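PDB 6BJA: acetyl-CoA acetyltransferase A from Ascaris suum, which probably catalyses thiolytic cleavage of 3-ketoacyl-CoA or the reverse condensation of acyl-CoA units, as a coenzyme A-binding acetyl-CoA acetyltransferase of the thiolase family. Local coordinates for residues S124-V132 against Q143-D151; L312-N323 against A371-I382. All blocks are in the same frame, centred on the assembly; numbering follows the deposited sequence.

Contact 1: residues S124-V132 against Q143-D151; sequences SMSNAPFYV and QLVDALQRD
A128 CB rests against the CD2 branch of L148 at 3.7 Å, and M125 CB meets the same methyl. L148 has CG beside its backbone N (chi1 -63°), which turns this branch against both residues. A147 CB lies next to the Y131 ring, 3.5 Å from CZ, and also touches the P129 ring. At the far end V132 CG2 presses tightly on L144 CD1. The F130 ring slants across the D146 carboxylate, the two planes 57° apart.

Y131 and V145 exchange two backbone hydrogen bonds, Y131 N to V145 O at 2.8 Å being the shorter. A147 N at the helix start donates to P129 O. D146 is the N-cap: its OD1 accepts from L148 N at 2.9 Å and forms a salt bridge with R134 of the second subunit. Y131 OH donates to D151 OD2 at 2.6 Å, on the anti side, 27° out of the carboxylate plane. That oxygen also accepts from G67 N of the second subunit.

This short antiparallel pair is the base of a loop reaching into the tetramer, consistent with the tetramerisation loop of thiolases. Its sheet runs on into the second subunit; the third packs on F130, L144 and D146. Strand 116-124 leads in, and helix 147-153 leads out.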
loop_
_atom_site.group_PDB
_atom_site.type_symbol
_atom_site.label_atom_id
_atom_site.label_comp_id
_atom_site.label_asym_id
_atom_site.label_seq_id
_atom_site.Cartn_x
_atom_site.Cartn_y
_atom_site.Cartn_z
ATOM N N SER A 124 19.661 6.520 6.981
ATOM C CA SER A 124 18.472 6.912 7.717
ATOM C C SER A 124 17.534 5.724 7.741
ATOM O O SER A 124 16.678 5.565 6.861
ATOM C CB SER A 124 17.782 8.102 7.080
ATOM O OG SER A 124 16.634 8.479 7.823
ATOM N N MET A 125 17.685 4.888 8.750
ATOM C CA MET A 125 16.851 3.714 8.821
ATOM C C MET A 125 15.417 4.103 9.182
ATOM O O MET A 125 14.464 3.408 8.820
ATOM C CB MET A 125 17.464 2.713 9.790
ATOM C CG MET A 125 18.856 2.299 9.345
ATOM S SD MET A 125 19.747 1.105 10.372
ATOM C CE MET A 125 18.969 -0.471 9.917
ATOM N N SER A 126 15.258 5.264 9.820
ATOM C CA SER A 126 13.939 5.809 10.102
ATOM C C SER A 126 13.085 6.009 8.864
ATOM O O SER A 126 11.865 6.004 8.950
ATOM C CB SER A 126 14.067 7.153 10.806
ATOM O OG SER A 126 14.613 6.997 12.109
ATOM N N ASN A 127 13.728 6.262 7.729
ATOM C CA ASN A 127 12.998 6.579 6.510
ATOM C C ASN A 127 12.989 5.462 5.472
ATOM O O ASN A 127 12.529 5.662 4.342
ATOM C CB ASN A 127 13.577 7.848 5.912
ATOM C CG ASN A 127 13.137 9.055 6.680
ATOM O OD1 ASN A 127 11.956 9.391 6.670
ATOM N ND2 ASN A 127 14.065 9.696 7.376
ATOM N N ALA A 128 13.452 4.277 5.846
ATOM C CA ALA A 128 13.343 3.115 4.968
ATOM C C ALA A 128 11.867 2.765 4.787
ATOM O O ALA A 128 11.129 2.640 5.771
ATOM C CB ALA A 128 14.101 1.959 5.561
ATOM N N PRO A 129 11.412 2.596 3.538
ATOM C CA PRO A 129 9.981 2.407 3.313
ATOM C C PRO A 129 9.533 0.961 3.321
ATOM O O PRO A 129 10.325 0.069 3.602
ATOM C CB PRO A 129 9.787 3.003 1.925
ATOM C CG PRO A 129 11.058 2.576 1.206
ATOM C CD PRO A 129 12.145 2.753 2.270
ATOM N N PHE A 130 8.257 0.765 2.992
ATOM C CA PHE A 130 7.714 -0.545 2.708
ATOM C C PHE A 130 7.503 -0.651 1.213
ATOM O O PHE A 130 7.328 0.364 0.548
ATOM C CB PHE A 130 6.399 -0.786 3.447
ATOM C CG PHE A 130 6.524 -0.679 4.937
ATOM C CD1 PHE A 130 6.884 -1.775 5.689
ATOM C CD2 PHE A 130 6.285 0.513 5.565
ATOM C CE1 PHE A 130 7.011 -1.668 7.055
ATOM C CE2 PHE A 130 6.411 0.617 6.932
ATOM C CZ PHE A 130 6.769 -0.482 7.664
ATOM N N TYR A 131 7.515 -1.880 0.704
ATOM C CA TYR A 131 7.393 -2.134 -0.722
ATOM C C TYR A 131 6.072 -2.803 -1.079
ATOM O O TYR A 131 5.685 -3.797 -0.471
ATOM C CB TYR A 131 8.534 -3.047 -1.198
ATOM C CG TYR A 131 9.944 -2.598 -0.857
ATOM C CD1 TYR A 131 10.311 -1.265 -0.959
ATOM C CD2 TYR A 131 10.920 -3.522 -0.488
ATOM C CE1 TYR A 131 11.594 -0.863 -0.694
ATOM C CE2 TYR A 131 12.205 -3.133 -0.217
ATOM C CZ TYR A 131 12.539 -1.791 -0.322
ATOM O OH TYR A 131 13.823 -1.376 -0.068
ATOM N N VAL A 132 5.411 -2.243 -2.084
ATOM C CA VAL A 132 4.318 -2.894 -2.818
ATOM C C VAL A 132 4.876 -3.426 -4.127
ATOM O O VAL A 132 5.495 -2.676 -4.870
ATOM C CB VAL A 132 3.186 -1.905 -3.115
ATOM C CG1 VAL A 132 2.061 -2.561 -3.892
ATOM C CG2 VAL A 132 2.642 -1.306 -1.831
ATOM N N GLN A 143 1.844 -9.324 0.890
ATOM C CA GLN A 143 2.551 -8.756 2.027
ATOM C C GLN A 143 3.251 -7.472 1.616
ATOM O O GLN A 143 3.865 -7.410 0.544
ATOM C CB GLN A 143 3.574 -9.756 2.566
ATOM C CG GLN A 143 4.047 -9.457 3.970
ATOM C CD GLN A 143 3.073 -9.952 5.027
ATOM O OE1 GLN A 143 2.498 -11.032 4.895
ATOM N NE2 GLN A 143 2.890 -9.172 6.079
ATOM N N LEU A 144 3.116 -6.427 2.434
ATOM C CA LEU A 144 3.948 -5.238 2.310
ATOM C C LEU A 144 5.293 -5.568 2.919
ATOM O O LEU A 144 5.371 -5.925 4.085
ATOM C CB LEU A 144 3.325 -4.047 3.034
ATOM C CG LEU A 144 2.936 -2.802 2.269
ATOM C CD1 LEU A 144 2.119 -3.180 1.074
ATOM C CD2 LEU A 144 2.144 -1.911 3.204
ATOM N N VAL A 145 6.341 -5.465 2.121
ATOM C CA VAL A 145 7.675 -5.888 2.518
ATOM C C VAL A 145 8.377 -4.720 3.194
ATOM O O VAL A 145 8.335 -3.604 2.698
ATOM C CB VAL A 145 8.475 -6.348 1.304
ATOM C CG1 VAL A 145 9.915 -6.680 1.684
ATOM C CG2 VAL A 145 7.792 -7.539 0.653
ATOM N N ASP A 146 9.022 -5.001 4.325
ATOM C CA ASP A 146 9.779 -3.994 5.066
ATOM C C ASP A 146 11.205 -3.899 4.538
ATOM O O ASP A 146 11.955 -4.864 4.599
ATOM C CB ASP A 146 9.773 -4.361 6.546
ATOM C CG ASP A 146 10.274 -3.246 7.438
ATOM O OD1 ASP A 146 11.085 -2.426 6.970
ATOM O OD2 ASP A 146 9.824 -3.169 8.607
ATOM N N ALA A 147 11.574 -2.741 4.001
ATOM C CA ALA A 147 12.916 -2.537 3.475
ATOM C C ALA A 147 13.983 -2.897 4.506
ATOM O O ALA A 147 15.026 -3.427 4.153
ATOM C CB ALA A 147 13.103 -1.088 3.023
ATOM N N LEU A 148 13.727 -2.587 5.769
ATOM C CA LEU A 148 14.717 -2.854 6.815
ATOM C C LEU A 148 15.031 -4.327 6.923
ATOM O O LEU A 148 16.182 -4.718 7.089
ATOM C CB LEU A 148 14.227 -2.342 8.167
ATOM C CG LEU A 148 13.997 -0.858 8.346
ATOM C CD1 LEU A 148 13.285 -0.650 9.667
ATOM C CD2 LEU A 148 15.314 -0.128 8.334
ATOM N N GLN A 149 13.985 -5.140 6.816
ATOM C CA GLN A 149 14.121 -6.578 6.860
ATOM C C GLN A 149 14.743 -7.116 5.582
ATOM O O GLN A 149 15.797 -7.739 5.586
ATOM C CB GLN A 149 12.745 -7.182 7.067
ATOM C CG GLN A 149 12.700 -8.555 7.642
ATOM C CD GLN A 149 11.312 -8.854 8.175
ATOM O OE1 GLN A 149 10.328 -8.812 7.428
ATOM N NE2 GLN A 149 11.217 -9.109 9.479
ATOM N N ARG A 150 14.071 -6.867 4.470
ATOM C CA ARG A 150 14.448 -7.487 3.221
ATOM C C ARG A 150 15.812 -7.033 2.703
ATOM O O ARG A 150 16.605 -7.856 2.239
ATOM C CB ARG A 150 13.374 -7.218 2.181
ATOM C CG ARG A 150 13.731 -7.649 0.774
ATOM C CD ARG A 150 13.955 -9.135 0.663
ATOM N NE ARG A 150 14.175 -9.478 -0.738
ATOM C CZ ARG A 150 14.891 -10.513 -1.177
ATOM N NH1 ARG A 150 15.503 -11.339 -0.338
ATOM N NH2 ARG A 150 15.002 -10.714 -2.480
ATOM N N ASP A 151 16.097 -5.734 2.770
ATOM C CA ASP A 151 17.323 -5.200 2.188
ATOM C C ASP A 151 18.406 -4.880 3.229
ATOM O O ASP A 151 19.536 -4.559 2.865
ATOM C CB ASP A 151 16.994 -3.940 1.371
ATOM C CG ASP A 151 16.134 -4.228 0.129
ATOM O OD1 ASP A 151 16.097 -5.385 -0.334
ATOM O OD2 ASP A 151 15.511 -3.272 -0.396
#

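Contact 2: residues L312-N323 against A371-I382; sequences LDEESIALWEIN and ALKSDELGVAAI
E321 O accepts from A381 N at 2.8 Å, with the donor nearly in line with the carbonyl, and A380 CA adds a CA-H...O contact to the same oxygen. E321 N in turn donates to V379 O at 2.9 Å. V379 N to L319 O and N323 N to A381 O continue the pattern, so strands 319-322 and 377-382 run parallel, their axes 10° apart. A318 N also donates to L377 O, and a water bridges S316 O and L377 N.

On one face W320 and V379 lie side by side, pointing the same way. CE3 of the indole is 3.6 Å from V379 CB. I317 CG2 sits 3.5 Å above one face of the indole, offset toward its rim, and I317 CD1 reaches V379 CG2. The other face carries L319, and E321 with A380. L319 and L372 slide past each other in opposite directions, and L319 CD1 touches A371 CB at 3.7 Å.

At the ends of the pair, L312 CD1 and L377 CD1 meet tip to tip at 3.8 Å. A318 CB packs on the extended chain of E376, whose OE1 accepts from K373 N across the type II turn. N323 lies alongside I382: its CG is anti to the backbone N (chi1 -171°), and its CB is 3.6 Å from I382 CG1. The N323 side chain also touches H355, a predicted catalytic residue.

Strand 319-322 ends the chain's nine-stranded mixed sheet; R343 and N345 bond to it. Strand 388-396 flanks 377-384 on its other side. Helix 298-310 covers W320, I322 and V379, while helix 357-371 covers E321 and A380. The parallel strands are joined through helices, a beta-alpha-beta crossover, as in the layered alpha-beta-alpha fold of thiolases.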
loop_
_atom_site.group_PDB
_atom_site.type_symbol
_atom_site.label_atom_id
_atom_site.label_comp_id
_atom_site.label_asym_id
_atom_site.label_seq_id
_atom_site.Cartn_x
_atom_site.Cartn_y
_atom_site.Cartn_z
ATOM N N LEU A 312 53.270 -6.929 10.966
ATOM C CA LEU A 312 52.927 -6.595 12.343
ATOM C C LEU A 312 52.311 -7.789 13.051
ATOM O O LEU A 312 51.909 -8.760 12.411
ATOM C CB LEU A 312 51.951 -5.417 12.373
ATOM C CG LEU A 312 52.460 -4.099 11.795
ATOM C CD1 LEU A 312 51.331 -3.089 11.726
ATOM C CD2 LEU A 312 53.600 -3.552 12.618
ATOM N N ASP A 313 52.233 -7.724 14.369
ATOM C CA ASP A 313 51.421 -8.682 15.093
ATOM C C ASP A 313 50.456 -7.909 15.965
ATOM O O ASP A 313 50.504 -6.673 16.018
ATOM C CB ASP A 313 52.281 -9.654 15.908
ATOM C CG ASP A 313 53.318 -8.958 16.749
ATOM O OD1 ASP A 313 53.039 -7.851 17.259
ATOM O OD2 ASP A 313 54.417 -9.535 16.912
ATOM N N GLU A 314 49.556 -8.639 16.605
ATOM C CA GLU A 314 48.484 -8.044 17.388
ATOM C C GLU A 314 48.993 -7.070 18.445
ATOM O O GLU A 314 48.360 -6.049 18.730
ATOM C CB GLU A 314 47.666 -9.141 18.067
ATOM C CG GLU A 314 46.784 -9.944 17.143
ATOM C CD GLU A 314 47.547 -10.978 16.311
ATOM O OE1 GLU A 314 48.764 -11.171 16.527
ATOM O OE2 GLU A 314 46.919 -11.601 15.431
ATOM N N GLU A 315 50.138 -7.386 19.041
ATOM C CA GLU A 315 50.687 -6.567 20.118
ATOM C C GLU A 315 51.165 -5.189 19.656
ATOM O O GLU A 315 51.302 -4.275 20.473
ATOM C CB GLU A 315 51.845 -7.317 20.789
ATOM C CG GLU A 315 51.402 -8.486 21.663
ATOM C CD GLU A 315 50.768 -9.644 20.893
ATOM O OE1 GLU A 315 51.179 -9.923 19.739
ATOM O OE2 GLU A 315 49.852 -10.289 21.458
ATOM N N SER A 316 51.419 -5.055 18.353
ATOM C CA SER A 316 51.827 -3.789 17.728
ATOM C C SER A 316 50.727 -2.736 17.778
ATOM O O SER A 316 50.988 -1.557 17.557
ATOM C CB SER A 316 52.192 -3.994 16.252
ATOM O OG SER A 316 53.054 -5.100 16.034
ATOM N N ILE A 317 49.496 -3.181 18.015
ATOM C CA ILE A 317 48.311 -2.347 17.799
ATOM C C ILE A 317 47.824 -1.788 19.128
ATOM O O ILE A 317 47.534 -2.527 20.065
ATOM C CB ILE A 317 47.186 -3.159 17.118
ATOM C CG1 ILE A 317 47.697 -3.797 15.825
ATOM C CG2 ILE A 317 45.930 -2.319 16.918
ATOM C CD1 ILE A 317 48.277 -2.850 14.770
ATOM N N ALA A 318 47.741 -0.470 19.213
ATOM C CA ALA A 318 47.343 0.182 20.450
ATOM C C ALA A 318 45.850 0.052 20.740
ATOM O O ALA A 318 45.450 -0.183 21.880
ATOM C CB ALA A 318 47.732 1.649 20.412
ATOM N N LEU A 319 45.028 0.266 19.713
ATOM C CA LEU A 319 43.581 0.267 19.860
ATOM C C LEU A 319 42.914 -0.434 18.702
ATOM O O LEU A 319 43.394 -0.371 17.578
ATOM C CB LEU A 319 43.023 1.687 19.925
ATOM C CG LEU A 319 43.339 2.501 21.169
ATOM C CD1 LEU A 319 42.756 3.905 20.953
ATOM C CD2 LEU A 319 42.792 1.880 22.433
ATOM N N TRP A 320 41.772 -1.027 19.011
ATOM C CA TRP A 320 40.949 -1.752 18.055
ATOM C C TRP A 320 39.551 -1.197 18.062
ATOM O O TRP A 320 39.020 -0.875 19.123
ATOM C CB TRP A 320 40.884 -3.245 18.399
ATOM C CG TRP A 320 42.192 -3.904 18.467
ATOM C CD1 TRP A 320 43.036 -3.924 19.537
ATOM C CD2 TRP A 320 42.822 -4.678 17.442
ATOM N NE1 TRP A 320 44.163 -4.644 19.234
ATOM C CE2 TRP A 320 44.065 -5.107 17.952
ATOM C CE3 TRP A 320 42.471 -5.015 16.131
ATOM C CZ2 TRP A 320 44.939 -5.896 17.199
ATOM C CZ3 TRP A 320 43.341 -5.789 15.392
ATOM C CH2 TRP A 320 44.568 -6.201 15.920
ATOM N N GLU A 321 38.953 -1.102 16.866
ATOM C CA GLU A 321 37.516 -0.937 16.736
ATOM C C GLU A 321 36.976 -2.137 15.986
ATOM O O GLU A 321 37.365 -2.360 14.829
ATOM C CB GLU A 321 37.136 0.342 15.989
ATOM C CG GLU A 321 37.285 1.607 16.792
ATOM C CD GLU A 321 36.213 1.797 17.857
ATOM O OE1 GLU A 321 35.023 1.546 17.587
ATOM O OE2 GLU A 321 36.552 2.243 18.969
ATOM N N ILE A 322 36.092 -2.887 16.628
ATOM C CA ILE A 322 35.377 -3.988 15.966
ATOM C C ILE A 322 33.910 -3.636 16.010
ATOM O O ILE A 322 33.339 -3.443 17.072
ATOM C CB ILE A 322 35.627 -5.395 16.623
ATOM C CG1 ILE A 322 34.737 -6.468 15.999
ATOM C CG2 ILE A 322 35.387 -5.376 18.132
ATOM C CD1 ILE A 322 35.009 -6.714 14.544
ATOM N N ASN A 323 33.283 -3.476 14.848
ATOM C CA ASN A 323 31.910 -3.018 14.879
ATOM C C ASN A 323 31.029 -4.068 15.539
ATOM O O ASN A 323 31.068 -5.252 15.177
ATOM C CB ASN A 323 31.384 -2.679 13.480
ATOM C CG ASN A 323 30.021 -1.999 13.530
ATOM O OD1 ASN A 323 29.044 -2.460 12.925
ATOM N ND2 ASN A 323 29.949 -0.919 14.258
ATOM N N ALA A 371 40.486 8.352 19.051
ATOM C CA ALA A 371 40.880 7.699 20.306
ATOM C C ALA A 371 42.387 7.418 20.351
ATOM O O ALA A 371 43.005 7.434 21.425
ATOM C CB ALA A 371 40.098 6.409 20.488
ATOM N N LEU A 372 42.977 7.149 19.191
ATOM C CA LEU A 372 44.414 6.950 19.083
ATOM C C LEU A 372 45.191 8.183 19.509
ATOM O O LEU A 372 44.783 9.307 19.217
ATOM C CB LEU A 372 44.811 6.603 17.654
ATOM C CG LEU A 372 44.444 5.213 17.131
ATOM C CD1 LEU A 372 44.669 5.149 15.619
ATOM C CD2 LEU A 372 45.248 4.110 17.842
ATOM N N LYS A 373 46.311 7.956 20.191
ATOM C CA LYS A 373 47.276 9.023 20.446
ATOM C C LYS A 373 48.355 9.032 19.368
ATOM O O LYS A 373 48.520 8.056 18.635
ATOM C CB LYS A 373 47.891 8.846 21.837
ATOM C CG LYS A 373 46.852 8.897 22.953
ATOM C CD LYS A 373 47.420 8.451 24.290
ATOM C CE LYS A 373 46.287 8.053 25.237
ATOM N NZ LYS A 373 45.205 9.087 25.242
ATOM N N SER A 374 49.086 10.138 19.254
ATOM C CA SER A 374 50.087 10.277 18.201
ATOM C C SER A 374 51.083 9.118 18.205
ATOM O O SER A 374 51.560 8.715 19.263
ATOM C CB SER A 374 50.837 11.605 18.342
ATOM O OG SER A 374 49.952 12.701 18.157
ATOM N N ASP A 375 51.366 8.609 17.001
ATOM C CA ASP A 375 52.318 7.528 16.728
ATOM C C ASP A 375 51.748 6.145 17.033
ATOM O O ASP A 375 52.403 5.142 16.764
ATOM C CB ASP A 375 53.636 7.730 17.499
ATOM C CG ASP A 375 54.386 8.966 17.054
ATOM O OD1 ASP A 375 54.429 9.214 15.834
ATOM O OD2 ASP A 375 54.936 9.682 17.919
ATOM N N GLU A 376 50.538 6.084 17.582
ATOM C CA GLU A 376 49.897 4.794 17.817
ATOM C C GLU A 376 49.294 4.225 16.542
ATOM O O GLU A 376 48.849 4.969 15.660
ATOM C CB GLU A 376 48.815 4.904 18.892
ATOM C CG GLU A 376 49.383 5.140 20.282
ATOM C CD GLU A 376 48.338 5.084 21.383
ATOM O OE1 GLU A 376 47.136 5.328 21.111
ATOM O OE2 GLU A 376 48.723 4.812 22.548
ATOM N N LEU A 377 49.300 2.896 16.478
ATOM C CA LEU A 377 48.670 2.140 15.398
ATOM C C LEU A 377 47.304 1.657 15.849
ATOM O O LEU A 377 47.132 1.209 16.976
ATOM C CB LEU A 377 49.528 0.944 14.982
ATOM C CG LEU A 377 50.891 1.268 14.371
ATOM C CD1 LEU A 377 51.590 -0.031 14.013
ATOM C CD2 LEU A 377 50.775 2.185 13.158
ATOM N N GLY A 378 46.325 1.760 14.949
ATOM C CA GLY A 378 44.997 1.268 15.246
ATOM C C GLY A 378 44.470 0.428 14.085
ATOM O O GLY A 378 44.865 0.590 12.925
ATOM N N VAL A 379 43.570 -0.489 14.414
ATOM C CA VAL A 379 42.860 -1.279 13.416
ATOM C C VAL A 379 41.360 -1.155 13.613
ATOM O O VAL A 379 40.857 -1.304 14.726
ATOM C CB VAL A 379 43.257 -2.769 13.465
ATOM C CG1 VAL A 379 42.415 -3.601 12.466
ATOM C CG2 VAL A 379 44.708 -2.918 13.140
ATOM N N ALA A 380 40.648 -0.857 12.525
ATOM C CA ALA A 380 39.198 -0.883 12.527
ATOM C C ALA A 380 38.750 -2.009 11.611
ATOM O O ALA A 380 39.245 -2.126 10.490
ATOM C CB ALA A 380 38.620 0.451 12.081
ATOM N N ALA A 381 37.822 -2.822 12.108
ATOM C CA ALA A 381 37.314 -3.977 11.366
ATOM C C ALA A 381 35.806 -4.090 11.481
ATOM O O ALA A 381 35.222 -3.765 12.508
ATOM C CB ALA A 381 37.960 -5.223 11.853
ATOM N N ILE A 382 35.168 -4.531 10.391
ATOM C CA ILE A 382 33.711 -4.610 10.348
ATOM C C ILE A 382 33.270 -5.775 9.459
ATOM O O ILE A 382 33.857 -5.992 8.409
ATOM C CB ILE A 382 33.108 -3.266 9.857
ATOM C CG1 ILE A 382 31.593 -3.253 9.926
ATOM C CG2 ILE A 382 33.639 -2.893 8.475
ATOM C CD1 ILE A 382 31.052 -1.780 9.918
HETATM O O HOH W 1 50.705 1.174 18.398
#

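Overall arrangement
Contact 1 comes first along the chain, in the N-terminal thiolase domain, and contact 2 follows in the C-terminal domain. Their centres are 36 Å apart, on opposite sides of the chain's centre. Their nearest atoms are about 10 Å apart, so they do not touch. Contact 2 belongs to the nine-stranded sheet; contact 1 is a separate two-stranded piece, reached from that sheet through strand 116-124. Contact 1 meets three other subunits, whereas no other chain touches contact 2. The side chains of M125 and N323 are about 6 and 3 Å from that of H355, the predicted proton acceptor, and about 6 and 7 Å from a bound coenzyme A, so residues from both domains lie near the probable active site.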